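PDB 5WF2: uncharacterized protein from Equus caballus, which probably acts in vesicular protein trafficking at the trans-Golgi network as the AP-4 accessory subunit tepsin, here represented by its VHS/ENTH-like domain. Local coordinates for residues A40-R44 / E45-H49; E60-L63 / E64-C68; D92-P95 / Q96-L100. All coordinates share one frame; numbering follows the deposited sequence.

Interaction 1 of 3, residues A40-R44 / E45-H49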
loop_
_atom_site.group_PDB
_atom_site.type_symbol
_atom_site.label_atom_id
_atom_site.label_comp_id
_atom_site.label_asym_id
_atom_site.label_seq_id
_atom_site.Cartn_x
_atom_site.Cartn_y
_atom_site.Cartn_z
ATOM N N ALA A 40 10.347 7.252 -6.244
ATOM C CA ALA A 40 9.966 6.055 -5.497
ATOM C C ALA A 40 9.360 6.356 -4.133
ATOM O O ALA A 40 8.814 5.436 -3.500
ATOM C CB ALA A 40 11.176 5.162 -5.273
ATOM N N PHE A 41 9.445 7.598 -3.676
ATOM C CA PHE A 41 8.900 8.043 -2.402
ATOM C C PHE A 41 7.788 9.059 -2.636
ATOM O O PHE A 41 7.972 10.022 -3.388
ATOM C CB PHE A 41 10.006 8.660 -1.540
ATOM C CG PHE A 41 11.207 7.799 -1.434
ATOM C CD1 PHE A 41 11.146 6.583 -0.762
ATOM C CD2 PHE A 41 12.400 8.162 -2.060
ATOM C CE1 PHE A 41 12.249 5.762 -0.681
ATOM C CE2 PHE A 41 13.516 7.343 -1.993
ATOM C CZ PHE A 41 13.439 6.141 -1.301
ATOM N N LEU A 42 6.648 8.859 -1.973
ATOM C CA LEU A 42 5.590 9.853 -1.972
ATOM C C LEU A 42 6.089 11.140 -1.309
ATOM O O LEU A 42 6.905 11.113 -0.387
ATOM C CB LEU A 42 4.355 9.330 -1.228
ATOM C CG LEU A 42 3.762 7.945 -1.546
ATOM C CD1 LEU A 42 2.458 7.779 -0.775
ATOM C CD2 LEU A 42 3.535 7.754 -3.020
ATOM N N SER A 43 5.629 12.278 -1.815
ATOM C CA SER A 43 5.855 13.525 -1.104
ATOM C C SER A 43 4.926 13.626 0.097
ATOM O O SER A 43 3.918 12.932 0.203
ATOM C CB SER A 43 5.622 14.724 -2.020
ATOM O OG SER A 43 4.233 14.883 -2.281
ATOM N N ARG A 44 5.262 14.552 0.983
ATOM C CA ARG A 44 4.425 14.824 2.141
ATOM C C ARG A 44 3.019 15.200 1.704
ATOM O O ARG A 44 2.027 14.728 2.278
ATOM C CB ARG A 44 5.084 15.948 2.952
ATOM C CG ARG A 44 4.370 16.342 4.206
ATOM C CD ARG A 44 5.265 17.167 5.146
ATOM N NE ARG A 44 4.742 17.088 6.511
ATOM C CZ ARG A 44 3.877 17.948 7.052
ATOM N NH1 ARG A 44 3.431 18.988 6.357
ATOM N NH2 ARG A 44 3.449 17.772 8.300
ATOM N N GLU A 45 2.923 16.001 0.640
ATOM C CA GLU A 45 1.643 16.456 0.123
ATOM C C GLU A 45 0.857 15.296 -0.451
ATOM O O GLU A 45 -0.340 15.158 -0.188
ATOM C CB GLU A 45 1.871 17.547 -0.936
ATOM C CG GLU A 45 2.897 18.658 -0.508
ATOM C CD GLU A 45 4.376 18.388 -0.921
ATOM O OE1 GLU A 45 4.774 18.772 -2.059
ATOM O OE2 GLU A 45 5.147 17.808 -0.111
ATOM N N GLU A 46 1.522 14.425 -1.202
ATOM C CA GLU A 46 0.821 13.324 -1.846
ATOM C C GLU A 46 0.326 12.325 -0.813
ATOM O O GLU A 46 -0.794 11.808 -0.923
ATOM C CB GLU A 46 1.735 12.631 -2.843
ATOM C CG GLU A 46 2.042 13.420 -4.109
ATOM C CD GLU A 46 3.203 12.817 -4.872
ATOM O OE1 GLU A 46 3.956 12.008 -4.275
ATOM O OE2 GLU A 46 3.375 13.135 -6.064
ATOM N N ALA A 47 1.146 12.043 0.191
ATOM C CA ALA A 47 0.730 11.115 1.228
ATOM C C ALA A 47 -0.452 11.671 2.011
ATOM O O ALA A 47 -1.415 10.952 2.293
ATOM C CB ALA A 47 1.905 10.822 2.154
ATOM N N GLN A 48 -0.407 12.952 2.378
ATOM C CA GLN A 48 -1.521 13.529 3.127
ATOM C C GLN A 48 -2.812 13.514 2.315
ATOM O O GLN A 48 -3.894 13.234 2.851
ATOM C CB GLN A 48 -1.178 14.950 3.564
ATOM C CG GLN A 48 -0.092 14.977 4.621
ATOM C CD GLN A 48 0.055 16.332 5.284
ATOM O OE1 GLN A 48 -0.663 17.288 4.965
ATOM N NE2 GLN A 48 0.989 16.417 6.224
ATOM N N HIS A 49 -2.715 13.831 1.024
ATOM C CA HIS A 49 -3.868 13.746 0.135
ATOM C C HIS A 49 -4.397 12.324 0.052
ATOM O O HIS A 49 -5.600 12.093 0.190
ATOM C CB HIS A 49 -3.487 14.251 -1.257
ATOM C CG HIS A 49 -4.466 13.876 -2.330
ATOM N ND1 HIS A 49 -4.232 12.849 -3.223
ATOM C CD2 HIS A 49 -5.684 14.378 -2.644
ATOM C CE1 HIS A 49 -5.259 12.744 -4.050
ATOM N NE2 HIS A 49 -6.156 13.655 -3.715
HETATM O O HOH W 1 6.663 11.724 -5.111
#

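Interaction 2 of 3, residues E60-L63 / E64-C68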
loop_
_atom_site.group_PDB
_atom_site.type_symbol
_atom_site.label_atom_id
_atom_site.label_comp_id
_atom_site.label_asym_id
_atom_site.label_seq_id
_atom_site.Cartn_x
_atom_site.Cartn_y
_atom_site.Cartn_z
ATOM N N GLU A 60 -10.424 -0.666 2.999
ATOM C CA GLU A 60 -10.058 -2.042 2.713
ATOM C C GLU A 60 -9.935 -2.271 1.214
ATOM O O GLU A 60 -8.987 -2.911 0.745
ATOM C CB GLU A 60 -11.071 -3.007 3.344
ATOM C CG GLU A 60 -10.763 -4.406 2.979
ATOM C CD GLU A 60 -11.566 -5.439 3.738
ATOM O OE1 GLU A 60 -12.385 -5.055 4.615
ATOM O OE2 GLU A 60 -11.362 -6.630 3.408
ATOM N N ALA A 61 -10.860 -1.724 0.428
ATOM C CA ALA A 61 -10.772 -1.894 -1.010
ATOM C C ALA A 61 -9.540 -1.193 -1.574
ATOM O O ALA A 61 -8.881 -1.720 -2.466
ATOM C CB ALA A 61 -12.046 -1.363 -1.678
ATOM N N VAL A 62 -9.221 -0.005 -1.069
ATOM C CA VAL A 62 -7.970 0.673 -1.454
ATOM C C VAL A 62 -6.758 -0.225 -1.205
ATOM O O VAL A 62 -5.855 -0.352 -2.052
ATOM C CB VAL A 62 -7.827 1.998 -0.689
ATOM C CG1 VAL A 62 -6.422 2.574 -0.921
ATOM C CG2 VAL A 62 -8.880 3.012 -1.126
ATOM N N LEU A 63 -6.698 -0.823 -0.017
ATOM C CA LEU A 63 -5.588 -1.700 0.316
ATOM C C LEU A 63 -5.559 -2.923 -0.602
ATOM O O LEU A 63 -4.488 -3.340 -1.054
ATOM C CB LEU A 63 -5.677 -2.101 1.795
ATOM C CG LEU A 63 -4.441 -2.680 2.501
ATOM C CD1 LEU A 63 -3.296 -1.709 2.402
ATOM C CD2 LEU A 63 -4.713 -2.984 3.980
ATOM N N GLU A 64 -6.707 -3.532 -0.879
ATOM C CA GLU A 64 -6.667 -4.651 -1.801
ATOM C C GLU A 64 -6.172 -4.216 -3.179
ATOM O O GLU A 64 -5.463 -4.978 -3.851
ATOM C CB GLU A 64 -8.033 -5.334 -1.871
ATOM C CG GLU A 64 -8.435 -6.072 -0.594
ATOM C CD GLU A 64 -7.711 -7.389 -0.390
ATOM O OE1 GLU A 64 -7.159 -7.939 -1.369
ATOM O OE2 GLU A 64 -7.725 -7.872 0.761
ATOM N N LEU A 65 -6.482 -2.990 -3.607
ATOM C CA LEU A 65 -6.013 -2.524 -4.909
ATOM C C LEU A 65 -4.536 -2.170 -4.874
ATOM O O LEU A 65 -3.798 -2.427 -5.845
ATOM C CB LEU A 65 -6.867 -1.341 -5.375
ATOM C CG LEU A 65 -8.298 -1.781 -5.726
ATOM C CD1 LEU A 65 -9.265 -0.634 -5.780
ATOM C CD2 LEU A 65 -8.284 -2.470 -6.993
ATOM N N LEU A 66 -4.058 -1.662 -3.746
ATOM C CA LEU A 66 -2.624 -1.459 -3.604
ATOM C C LEU A 66 -1.898 -2.777 -3.682
ATOM O O LEU A 66 -0.856 -2.876 -4.318
ATOM C CB LEU A 66 -2.309 -0.758 -2.280
ATOM C CG LEU A 66 -2.632 0.736 -2.225
ATOM C CD1 LEU A 66 -2.628 1.190 -0.771
ATOM C CD2 LEU A 66 -1.648 1.524 -3.069
ATOM N N ILE A 67 -2.432 -3.810 -3.030
ATOM C CA ILE A 67 -1.788 -5.116 -3.090
ATOM C C ILE A 67 -1.721 -5.601 -4.529
ATOM O O ILE A 67 -0.712 -6.158 -4.954
ATOM C CB ILE A 67 -2.510 -6.122 -2.174
ATOM C CG1 ILE A 67 -2.333 -5.687 -0.712
ATOM C CG2 ILE A 67 -1.935 -7.543 -2.399
ATOM C CD1 ILE A 67 -3.172 -6.431 0.306
ATOM N N CYS A 68 -2.784 -5.391 -5.304
ATOM C CA CYS A 68 -2.742 -5.727 -6.727
ATOM C C CYS A 68 -1.574 -5.053 -7.424
ATOM O O CYS A 68 -0.879 -5.686 -8.225
ATOM C CB CYS A 68 -4.069 -5.356 -7.394
ATOM S SG CYS A 68 -5.393 -6.420 -6.874
#

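Interaction 3 of 3, residues D92-P95 / Q96-L100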
loop_
_atom_site.group_PDB
_atom_site.type_symbol
_atom_site.label_atom_id
_atom_site.label_comp_id
_atom_site.label_asym_id
_atom_site.label_seq_id
_atom_site.Cartn_x
_atom_site.Cartn_y
_atom_site.Cartn_z
ATOM N N ASP A 92 -5.235 5.708 11.750
ATOM C CA ASP A 92 -6.185 4.883 12.490
ATOM C C ASP A 92 -7.399 4.506 11.641
ATOM O O ASP A 92 -8.460 4.182 12.182
ATOM C CB ASP A 92 -6.648 5.605 13.761
ATOM C CG ASP A 92 -7.514 6.803 13.456
ATOM O OD1 ASP A 92 -7.134 7.638 12.594
ATOM O OD2 ASP A 92 -8.604 6.899 14.067
ATOM N N LEU A 93 -7.275 4.541 10.315
ATOM C CA LEU A 93 -8.441 4.279 9.482
ATOM C C LEU A 93 -8.855 2.822 9.554
ATOM O O LEU A 93 -10.048 2.508 9.504
ATOM C CB LEU A 93 -8.151 4.661 8.046
ATOM C CG LEU A 93 -8.022 6.152 7.750
ATOM C CD1 LEU A 93 -7.737 6.370 6.295
ATOM C CD2 LEU A 93 -9.298 6.920 8.136
ATOM N N LEU A 94 -7.892 1.919 9.620
ATOM C CA LEU A 94 -8.171 0.532 9.934
ATOM C C LEU A 94 -7.353 0.126 11.141
ATOM O O LEU A 94 -6.255 0.641 11.344
ATOM C CB LEU A 94 -7.831 -0.389 8.764
ATOM C CG LEU A 94 -8.809 -0.403 7.594
ATOM C CD1 LEU A 94 -8.255 -1.415 6.590
ATOM C CD2 LEU A 94 -10.215 -0.777 8.021
ATOM N N PRO A 95 -7.855 -0.783 11.965
ATOM C CA PRO A 95 -7.007 -1.321 13.032
ATOM C C PRO A 95 -5.716 -1.812 12.409
ATOM O O PRO A 95 -5.723 -2.321 11.282
ATOM C CB PRO A 95 -7.838 -2.462 13.618
ATOM C CG PRO A 95 -9.253 -2.169 13.206
ATOM C CD PRO A 95 -9.177 -1.430 11.906
ATOM N N GLN A 96 -4.586 -1.624 13.101
ATOM C CA GLN A 96 -3.348 -2.023 12.438
ATOM C C GLN A 96 -3.228 -3.541 12.384
ATOM O O GLN A 96 -2.560 -4.065 11.489
ATOM C CB GLN A 96 -2.089 -1.421 13.091
ATOM C CG GLN A 96 -1.059 -0.932 12.028
ATOM C CD GLN A 96 0.327 -0.653 12.576
ATOM O OE1 GLN A 96 0.952 -1.523 13.171
ATOM N NE2 GLN A 96 0.814 0.567 12.377
ATOM N N GLU A 97 -3.877 -4.259 13.290
ATOM C CA GLU A 97 -3.889 -5.710 13.145
ATOM C C GLU A 97 -4.638 -6.120 11.883
ATOM O O GLU A 97 -4.308 -7.141 11.251
ATOM C CB GLU A 97 -4.507 -6.346 14.370
ATOM C CG GLU A 97 -4.176 -7.782 14.441
ATOM C CD GLU A 97 -4.807 -8.448 15.618
ATOM O OE1 GLU A 97 -5.323 -7.707 16.483
ATOM O OE2 GLU A 97 -4.800 -9.704 15.658
ATOM N N HIS A 98 -5.642 -5.337 11.499
ATOM C CA HIS A 98 -6.393 -5.626 10.285
ATOM C C HIS A 98 -5.574 -5.313 9.043
ATOM O O HIS A 98 -5.613 -6.066 8.060
ATOM C CB HIS A 98 -7.698 -4.833 10.289
ATOM C CG HIS A 98 -8.767 -5.392 9.403
ATOM N ND1 HIS A 98 -10.071 -4.941 9.450
ATOM C CD2 HIS A 98 -8.735 -6.353 8.454
ATOM C CE1 HIS A 98 -10.797 -5.602 8.561
ATOM N NE2 HIS A 98 -10.005 -6.455 7.931
ATOM N N ILE A 99 -4.811 -4.220 9.060
ATOM C CA ILE A 99 -3.907 -3.960 7.940
ATOM C C ILE A 99 -2.894 -5.091 7.814
ATOM O O ILE A 99 -2.629 -5.562 6.700
ATOM C CB ILE A 99 -3.234 -2.584 8.077
ATOM C CG1 ILE A 99 -4.318 -1.499 7.954
ATOM C CG2 ILE A 99 -2.312 -2.336 6.902
ATOM C CD1 ILE A 99 -3.807 -0.100 8.114
ATOM N N LEU A 100 -2.404 -5.602 8.939
ATOM C CA LEU A 100 -1.454 -6.708 8.893
ATOM C C LEU A 100 -2.101 -7.959 8.326
ATOM O O LEU A 100 -1.524 -8.634 7.467
ATOM C CB LEU A 100 -0.889 -6.980 10.259
ATOM C CG LEU A 100 0.065 -8.177 10.432
ATOM C CD1 LEU A 100 1.251 -8.104 9.495
ATOM C CD2 LEU A 100 0.492 -8.207 11.854
#

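Interaction 1 of 3, residues A40-R44 / E45-H49
S43 and E46 hold each other twice, each side chain bonding to the backbone N-H of the other, and this reciprocal pair forms a capping box at the start of helix 44-56. S43 occupies the N-cap position. Its OG accepts from the backbone N of E46 at 3.0 Å. In return, the backbone N of S43 donates to E46 OE1, also at 3.0 Å and nearly straight at 170°, meeting this oxygen from above the carboxylate plane, 39° out of it. S43 OG sits between its own N and carbonyl carbon, where it can receive the E46 N-H. E46 CG points away from its own carbonyl, on the side of its N, and the chain then extends beyond CG to carry the carboxylate back to S43. Behind the box the regular helix pattern begins, with A47 N bonded to S43 O at 2.9 Å and Q48 N to R44 O at 3.0 Å. L42, just ahead of the cap, brings CD1 to 4.3 Å from A47 CB, a light apolar touch.

On the exposed side of the first turn, Q48 meets R44, four residues before it. Q48 NE2 lies over the centre of one face of the R44 guanidinium, 3.4 Å from its CZ. The two planes are 65° apart, so the amide nitrogen sits over the guanidinium face while its own plane is steeply inclined, and the two groups do not stack.

E46 OE1 also takes a bond from a water shared with F41 O and forms a salt bridge to R80 of helix 75-89. With three polar partners on one oxygen, the carboxylate is well fixed; the arginine and the helix start would both be expected to favour its ionised form.

Interaction 2 of 3, residues E60-L63 / E64-C68
V62 and L66, one turn apart on helix 59-68, lie side by side and point the same way, V62 CG1 approaching L66 CD1 at 4.0 Å. The valine branch takes this place because CG1 stands opposite its backbone N (chi1 171°), beside the carbonyl carbon. L63 is modelled in two conformers, so the approach of its CD1 to the same leucine methyl is uncertain.

The next layer of contacts is between side chains and the carbonyls of the preceding turn. I67 CG1 rests 3.2 Å from L63 O, and L65 CG comes to 3.3 Å from A61 O. In both cases the first branch atom is turned away from the residue's own carbonyl carbon (chi1 -66° for I67), which places it alongside its backbone N and hence close to the oxygen to which that N donates.

The backbone fixes these positions. Four successive i to i+4 hydrogen bonds join the two segments: E64 N to E60 O, L65 N to A61 O, L66 N to V62 O at 2.8 Å, and I67 N to L63 O. They establish continuous alpha-helix over about two turns. At the more polar side the carboxylates of E60 and E64 are near but not in contact, their OE2 atoms 4.7 Å apart.

Outward, the helix packs on three others: V62 and L65 on V31 of helix 25-35, V62 and L66 on F50 of helix 44-56, and L63 on L102 and T103 of helix 96-111, putting helix 59-68 between them in this all-helical domain.

Interaction 3 of 3, residues D92-P95 / Q96-L100
I99 reaches back from the first turn of helix 96-111 to touch L94 and P95, the two residues that lead into that helix. Its CB starts 4.1 Å from P95 O. The next atom, CG1, lies beside the backbone N of I99 (chi1 -66°), which swings it back along the helix; there it passes 3.7 Å from P95 O and packs at 3.8 Å against L94 CB. At the tip, CD1 continues past the same leucine, 4.1 Å from L94 CB, the two side chains running at a slant to each other. The other branch, CG2, sits next to the carbonyl carbon and lies against L63 of helix 59-68, a residue modelled in two conformers.

The backbone of I99 is tied to the same spot. Its N donates to P95 O at 3.1 Å, with an N-H angle of 158° and the donor in the carbonyl plane. H98 N also approaches P95 O, but its angle of 123° makes that bond weak. The side chain of H98 runs beside the proline, with CB 4.0 Å from P95 CD, and this same ring carbon lies at the edge of the imidazole, near its plane.

Q96, first in the helix, turns its amide to other parts of the fold: OE1 bonds to S132 and NE2 to the carbonyl of G89. Q96, I99 and L100 all touch F129 of helix 117-132.

The P95 carbonyl opens the i to i+4 bonding, and L94, just before this N-cap residue, meets I99, fourth in the helix, as a hydrophobic staple at the turn from helix 75-89 into helix 96-111.

In the fold
The three contacts come in series along the chain, each joining neighbouring residues, and none nests within or crosses another. Interaction 1 ends the loop after helix 25-35 and starts helix 44-56, with a tie to helix 75-89. Interaction 2 follows within helix 59-68, on the opposite side of the chain's centre, its centre about 18 Å from that of interaction 1. Interaction 3 ends the loop after helix 75-89 and starts helix 96-111. Interactions 2 and 3 touch directly: E60 N lies 4.3 Å from L94 CD1, setting the loop before helix 96-111 against helix 59-68. Interaction 1 touches neither, its nearest atoms lying about 8 Å from interaction 2 and 9 Å from interaction 3.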